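Local atomic coordinates of SsfX3 (Streptomyces sp. SF2575, PDB entry 3SKV), a protein that probably transfers a salicylyl group onto a tetracycline intermediate during antibiotic biosynthesis, using a GDSL/SGNH-type domain joined to an N-terminal jelly-roll domain. Residues P204-W208 with L209-A213; W158-L162 with L163-L167; R373-A377 with L378-P382. The protein carries 1 engineered substitution. One frame throughout, in Å; residues are numbered along the deposited sequence.

Interaction 1. Residues P204-W208 with L209-A213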
# COMPACT_ATOMS: atom_id res chain seq x y z
N PRO A 204 -10.00 -2.83 4.12
CA PRO A 204 -8.62 -2.24 4.04
C PRO A 204 -7.53 -2.80 4.94
O PRO A 204 -6.35 -2.77 4.56
CB PRO A 204 -8.84 -0.74 4.27
CG PRO A 204 -10.27 -0.51 3.95
CD PRO A 204 -11.02 -1.76 4.26
N SER A 205 -7.89 -3.27 6.16
CA SER A 205 -6.90 -3.82 7.09
C SER A 205 -6.64 -5.29 6.76
O SER A 205 -5.81 -5.94 7.41
CB SER A 205 -7.35 -3.64 8.54
OG SER A 205 -8.50 -4.42 8.81
N ARG A 206 -7.30 -5.80 5.70
CA ARG A 206 -7.16 -7.20 5.34
C ARG A 206 -6.57 -7.46 3.96
O ARG A 206 -6.76 -8.55 3.40
CB ARG A 206 -8.44 -7.98 5.66
CG ARG A 206 -8.62 -8.21 7.17
CD ARG A 206 -9.90 -8.95 7.52
NE ARG A 206 -11.04 -8.04 7.39
CZ ARG A 206 -12.32 -8.42 7.42
NH1 ARG A 206 -12.64 -9.70 7.57
NH2 ARG A 206 -13.28 -7.51 7.28
N THR A 207 -5.78 -6.48 3.42
CA THR A 207 -5.03 -6.68 2.18
C THR A 207 -3.81 -7.52 2.59
O THR A 207 -3.49 -7.58 3.78
CB THR A 207 -4.59 -5.35 1.51
OG1 THR A 207 -3.70 -4.66 2.38
CG2 THR A 207 -5.75 -4.45 1.14
N TRP A 208 -3.12 -8.15 1.63
CA TRP A 208 -1.95 -8.95 1.98
C TRP A 208 -0.92 -8.07 2.70
O TRP A 208 -0.37 -8.49 3.72
CB TRP A 208 -1.38 -9.68 0.77
CG TRP A 208 -0.68 -8.82 -0.23
CD1 TRP A 208 -1.20 -8.26 -1.35
CD2 TRP A 208 0.70 -8.43 -0.19
NE1 TRP A 208 -0.23 -7.55 -2.02
CE2 TRP A 208 0.95 -7.64 -1.33
CE3 TRP A 208 1.76 -8.67 0.71
CZ2 TRP A 208 2.21 -7.12 -1.62
CZ3 TRP A 208 3.00 -8.12 0.45
CH2 TRP A 208 3.22 -7.38 -0.71
N LEU A 209 -0.72 -6.82 2.21
CA LEU A 209 0.19 -5.82 2.77
C LEU A 209 -0.15 -5.48 4.21
O LEU A 209 0.73 -5.51 5.07
CB LEU A 209 0.13 -4.53 1.93
CG LEU A 209 1.07 -4.45 0.75
CD1 LEU A 209 0.80 -3.24 -0.05
CD2 LEU A 209 2.54 -4.42 1.20
N ALA A 210 -1.43 -5.19 4.47
CA ALA A 210 -1.93 -4.85 5.80
C ALA A 210 -1.74 -6.03 6.76
O ALA A 210 -1.19 -5.84 7.85
CB ALA A 210 -3.40 -4.47 5.72
N LEU A 211 -2.12 -7.26 6.34
CA LEU A 211 -2.00 -8.49 7.12
C LEU A 211 -0.54 -8.82 7.40
O LEU A 211 -0.22 -9.23 8.51
CB LEU A 211 -2.63 -9.66 6.34
CG LEU A 211 -4.05 -10.15 6.65
CD1 LEU A 211 -4.78 -9.38 7.83
CD2 LEU A 211 -4.84 -10.32 5.40
N ALA A 212 0.34 -8.66 6.39
CA ALA A 212 1.76 -8.95 6.54
C ALA A 212 2.39 -7.96 7.54
O ALA A 212 3.05 -8.42 8.47
CB ALA A 212 2.48 -8.90 5.19
N ALA A 213 2.11 -6.65 7.41
CA ALA A 213 2.63 -5.61 8.31
C ALA A 213 2.16 -5.79 9.75
O ALA A 213 2.95 -5.66 10.69
CB ALA A 213 2.23 -4.22 7.82

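Interaction 2. Residues W158-L162 with L163-L167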
# COMPACT_ATOMS: atom_id res chain seq x y z
N TRP A 158 -8.21 2.61 9.18
CA TRP A 158 -7.58 2.19 7.93
C TRP A 158 -8.45 2.69 6.81
O TRP A 158 -9.56 2.19 6.58
CB TRP A 158 -7.46 0.68 7.87
CG TRP A 158 -6.36 0.16 8.72
CD1 TRP A 158 -6.34 0.09 10.08
CD2 TRP A 158 -5.16 -0.47 8.26
NE1 TRP A 158 -5.16 -0.50 10.50
CE2 TRP A 158 -4.42 -0.85 9.40
CE3 TRP A 158 -4.62 -0.70 6.98
CZ2 TRP A 158 -3.18 -1.47 9.31
CZ3 TRP A 158 -3.36 -1.25 6.90
CH2 TRP A 158 -2.66 -1.66 8.05
N LEU A 159 -7.96 3.70 6.15
CA LEU A 159 -8.63 4.42 5.07
C LEU A 159 -8.88 3.55 3.84
O LEU A 159 -8.14 2.58 3.64
CB LEU A 159 -7.82 5.70 4.74
CG LEU A 159 -7.50 6.68 5.93
CD1 LEU A 159 -7.12 8.07 5.39
CD2 LEU A 159 -8.71 6.86 6.87
N PRO A 160 -9.94 3.84 3.03
CA PRO A 160 -10.23 3.03 1.84
C PRO A 160 -9.08 2.92 0.84
O PRO A 160 -8.31 3.86 0.65
CB PRO A 160 -11.48 3.70 1.25
CG PRO A 160 -11.42 5.10 1.77
CD PRO A 160 -10.93 4.94 3.16
N THR A 161 -9.00 1.76 0.20
CA THR A 161 -7.94 1.35 -0.71
C THR A 161 -7.96 1.85 -2.16
O THR A 161 -6.88 2.06 -2.72
CB THR A 161 -7.68 -0.16 -0.61
OG1 THR A 161 -8.93 -0.86 -0.69
CG2 THR A 161 -6.97 -0.56 0.68
N LEU A 162 -9.12 2.02 -2.78
CA LEU A 162 -9.17 2.45 -4.19
C LEU A 162 -9.84 3.82 -4.38
O LEU A 162 -10.38 4.12 -5.46
CB LEU A 162 -9.88 1.35 -5.02
CG LEU A 162 -9.28 -0.07 -4.88
CD1 LEU A 162 -10.34 -1.16 -5.11
CD2 LEU A 162 -8.03 -0.22 -5.73
N LEU A 163 -9.78 4.66 -3.33
CA LEU A 163 -10.45 5.94 -3.26
C LEU A 163 -9.56 7.03 -2.71
O LEU A 163 -8.69 6.78 -1.89
CB LEU A 163 -11.59 5.77 -2.24
CG LEU A 163 -13.05 5.53 -2.65
CD1 LEU A 163 -13.21 4.50 -3.74
CD2 LEU A 163 -13.84 5.08 -1.45
N GLN A 164 -9.89 8.28 -3.06
CA GLN A 164 -9.28 9.45 -2.45
C GLN A 164 -10.18 9.76 -1.24
O GLN A 164 -11.40 9.82 -1.38
CB GLN A 164 -9.24 10.63 -3.41
CG GLN A 164 -8.29 10.43 -4.57
CD GLN A 164 -8.31 11.59 -5.54
OE1 GLN A 164 -8.48 12.76 -5.16
NE2 GLN A 164 -8.05 11.30 -6.79
N PHE A 165 -9.61 9.87 -0.06
CA PHE A 165 -10.38 10.12 1.17
C PHE A 165 -9.90 11.40 1.83
O PHE A 165 -8.71 11.52 2.09
CB PHE A 165 -10.20 8.93 2.13
CG PHE A 165 -11.03 8.98 3.40
CD1 PHE A 165 -12.30 8.40 3.44
CD2 PHE A 165 -10.50 9.53 4.56
CE1 PHE A 165 -13.04 8.42 4.62
CE2 PHE A 165 -11.25 9.56 5.74
CZ PHE A 165 -12.50 8.98 5.77
N ARG A 166 -10.80 12.36 2.09
CA ARG A 166 -10.47 13.64 2.73
C ARG A 166 -11.23 13.75 4.04
O ARG A 166 -12.32 13.19 4.15
CB ARG A 166 -10.82 14.85 1.81
CG ARG A 166 -10.46 14.62 0.35
CD ARG A 166 -10.26 15.85 -0.49
NE ARG A 166 -10.08 15.47 -1.89
CZ ARG A 166 -11.01 15.58 -2.84
NH1 ARG A 166 -12.22 16.05 -2.55
NH2 ARG A 166 -10.74 15.21 -4.09
N LEU A 167 -10.68 14.44 5.05
CA LEU A 167 -11.36 14.61 6.35
C LEU A 167 -11.51 16.09 6.61
O LEU A 167 -10.60 16.87 6.31
CB LEU A 167 -10.55 14.11 7.57
CG LEU A 167 -9.93 12.75 7.65
CD1 LEU A 167 -8.61 12.68 6.81
CD2 LEU A 167 -9.61 12.44 9.13

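Interaction 3. Residues R373-A377 with L378-P382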
# COMPACT_ATOMS: atom_id res chain seq x y z
N ARG A 373 6.97 -15.75 5.13
CA ARG A 373 7.76 -16.98 5.11
C ARG A 373 9.00 -16.79 4.20
O ARG A 373 10.12 -17.08 4.61
CB ARG A 373 6.88 -18.16 4.61
CG ARG A 373 7.66 -19.49 4.49
CD ARG A 373 7.02 -20.62 3.66
NE ARG A 373 5.62 -20.39 3.30
CZ ARG A 373 5.19 -19.94 2.13
NH1 ARG A 373 6.06 -19.62 1.17
NH2 ARG A 373 3.90 -19.79 1.90
N GLU A 374 8.79 -16.26 2.98
CA GLU A 374 9.89 -16.03 2.05
C GLU A 374 10.88 -14.95 2.54
O GLU A 374 12.09 -15.15 2.47
CB GLU A 374 9.37 -15.79 0.61
CG GLU A 374 8.72 -17.00 -0.02
CD GLU A 374 9.55 -18.27 -0.05
OE1 GLU A 374 10.76 -18.20 -0.37
OE2 GLU A 374 8.98 -19.35 0.25
N MET A 375 10.37 -13.86 3.09
CA MET A 375 11.25 -12.81 3.61
C MET A 375 12.00 -13.25 4.87
O MET A 375 13.16 -12.83 5.05
CB MET A 375 10.49 -11.52 3.82
CG MET A 375 10.16 -10.83 2.53
SD MET A 375 9.17 -9.38 2.87
CE MET A 375 10.14 -8.22 2.05
N ALA A 376 11.38 -14.13 5.69
CA ALA A 376 12.04 -14.70 6.86
C ALA A 376 13.18 -15.61 6.37
O ALA A 376 14.28 -15.54 6.91
CB ALA A 376 11.07 -15.49 7.70
N ALA A 377 12.95 -16.39 5.29
CA ALA A 377 13.98 -17.29 4.71
C ALA A 377 15.19 -16.49 4.25
O ALA A 377 16.32 -16.97 4.37
CB ALA A 377 13.40 -18.09 3.55
N LEU A 378 14.97 -15.24 3.78
CA LEU A 378 16.06 -14.33 3.36
C LEU A 378 16.79 -13.72 4.57
O LEU A 378 17.85 -13.14 4.41
CB LEU A 378 15.54 -13.20 2.47
CG LEU A 378 14.89 -13.56 1.15
CD1 LEU A 378 14.20 -12.35 0.56
CD2 LEU A 378 15.88 -14.13 0.17
N GLY A 379 16.21 -13.84 5.76
CA GLY A 379 16.79 -13.30 6.98
C GLY A 379 16.53 -11.83 7.21
O GLY A 379 17.20 -11.22 8.04
N VAL A 380 15.55 -11.23 6.49
CA VAL A 380 15.20 -9.81 6.63
C VAL A 380 14.10 -9.63 7.70
O VAL A 380 13.92 -8.52 8.22
CB VAL A 380 14.86 -9.11 5.29
CG1 VAL A 380 15.98 -9.28 4.26
CG2 VAL A 380 13.52 -9.59 4.72
N LEU A 381 13.38 -10.72 8.01
CA LEU A 381 12.30 -10.79 8.98
C LEU A 381 12.73 -11.71 10.12
O LEU A 381 13.27 -12.79 9.83
CB LEU A 381 11.03 -11.31 8.31
CG LEU A 381 9.88 -10.33 8.08
CD1 LEU A 381 10.37 -8.95 7.70
CD2 LEU A 381 8.88 -10.88 7.09
N PRO A 382 12.54 -11.33 11.40
CA PRO A 382 11.93 -10.08 11.91
C PRO A 382 12.86 -8.88 11.75
O PRO A 382 14.05 -9.06 11.52
CB PRO A 382 11.67 -10.40 13.38
CG PRO A 382 12.76 -11.36 13.75
CD PRO A 382 12.95 -12.21 12.51

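Interaction 1. Residues P204-W208 with L209-A213
W208 and L209, adjacent in the first turn of a helix, lie side by side and point the same way, with the leucine over one face of the indole. L209 CG stands 3.8 Å from the centroid of the six-membered ring and 12° off its normal, a CH-pi contact; L209 CD2 comes 3.6 Å from W208 CH2. The first torsion of W208 (72°) sets CG between its own N and carbonyl carbon, swinging the ring over the L209 side. With an alanine in place of W208, the L209 isobutyl group would probably lose its flat partner and a gap would open beside H190 and H197. T207 is the N-cap: its OG1 takes the A210 N-H at 3.1 Å, while its carbonyl O receives L211 N at 2.9 Å with an N-H...O angle of 172°. W208 O accepts from A212 N at 2.8 Å. L211 reaches back along the preceding loop, its CD2 3.3 Å from R206 O. Helix 208-216 thus starts with its apolar side, W208, L209 and A212, against W188 of strand 187-192 in the GDSL-like domain, and the loop before it meets strands 120-125 and 153-158 of the N-terminal domain through P204 and S205.

Interaction 2. Residues W158-L162 with L163-L167
L159 and P160 pack on F165, and P160 also on L163, in a local apolar contact round the short loop between strands 153-158 and 164-172. L159 CD1 lies 3.8 Å from F165 CD2, and L159 CD2 is 3.9 Å from F165 CE2, so both methyls of the leucine meet the CD2-CE2 bond of the phenyl group. The proline takes the other ortho position, P160 CD being 3.7 Å from F165 CD1; both residues approach the ring obliquely. F165 is brought there by a first torsion of -175°, which extends its CG away from its own N. Further round the turn, P160 CB meets L163 CD2 at 3.8 Å, the two side chains crossing at about a right angle. No hydrogen bond joins the segments, consistent with the topology: strand 153-158 pairs within the six-stranded antiparallel sheet, and strand 164-172 within the four-stranded one, so the chain passes here between two sheets of the jelly-roll domain. Polar backbone atoms of the loop find partners elsewhere: T82 OG1 is hydrogen-bonded to both P160 O and L163 O. Around the aromatic, Y100 of strand 96-103 meets the F165 ring with planes about 10° apart, and L121 of strand 120-125 touches both L159 and F165.

Interaction 3. Residues R373-A377 with L378-P382
M375 and V380 face each other across the end of helix 361-377, where the chain leaves the helix through a Schellman motif centred on G379. Its two defining bonds run back into the last turn. V380 N donates to M375 O at 3.2 Å, with an N-H...O angle of 153°, and inside that loop G379 N donates to A376 O at 2.8 Å. The shorter bond reaches its acceptor from above the carbonyl plane, 62° out of it, whereas V380 N lies much nearer the plane of its own acceptor. L378 N is still used in the helical manner, giving its hydrogen to E374 O at 3.2 Å, with a second, weak bond to M375 O. M375 O thus accepts from V380 N, and weakly from L378 N. G379 has a positive phi, which turns the backbone out of the helix at little cost in a residue without CB. Apolar contacts back the bonds: V380 CG2 lies 3.7 Å from M375 CB, the hydrophobic pair expected across this motif, and L381 CD2 touches the same M375 CB at 3.7 Å. The V380 first torsion (-54°, to CG1) sets CG2 between N and carbonyl carbon, on the M375 CB side. On the helix, R373 NH1 forms a salt bridge with E374 OE2 at 3.1 Å. That oxygen uses its anti lone pair and lies in the guanidinium plane, while E374 OE1 is engaged by R337 NE, so both carboxylate oxygens have an arginine partner. The apolar side of the cap lies against the parallel sheet: M375, V380 and L381 touch L247 of strand 247-252, M375, L378 and V380 meet V287 of strand 286-290, and L378 and V380 reach H331 of strand 330-333.

Along the chain the order is interaction 2, interaction 1, interaction 3. Interaction 2 belongs to the N-terminal jelly-roll domain and interaction 1 to the GDSL-like domain, yet they touch, with centres about 15 Å apart: A210 CB packs 3.4 Å from W158 CZ3, and P204 CB lies 3.5 Å from L159 O. The start of helix 208-216 is thus part of the interface between the domains. Interaction 3, at the end of helix 361-377, has its centre about 17 Å from that of interaction 1 without touching it, and about 30 Å from that of interaction 2, across the chain's centre. Interactions 1 and 3 both pack on strands of the five-stranded parallel sheet.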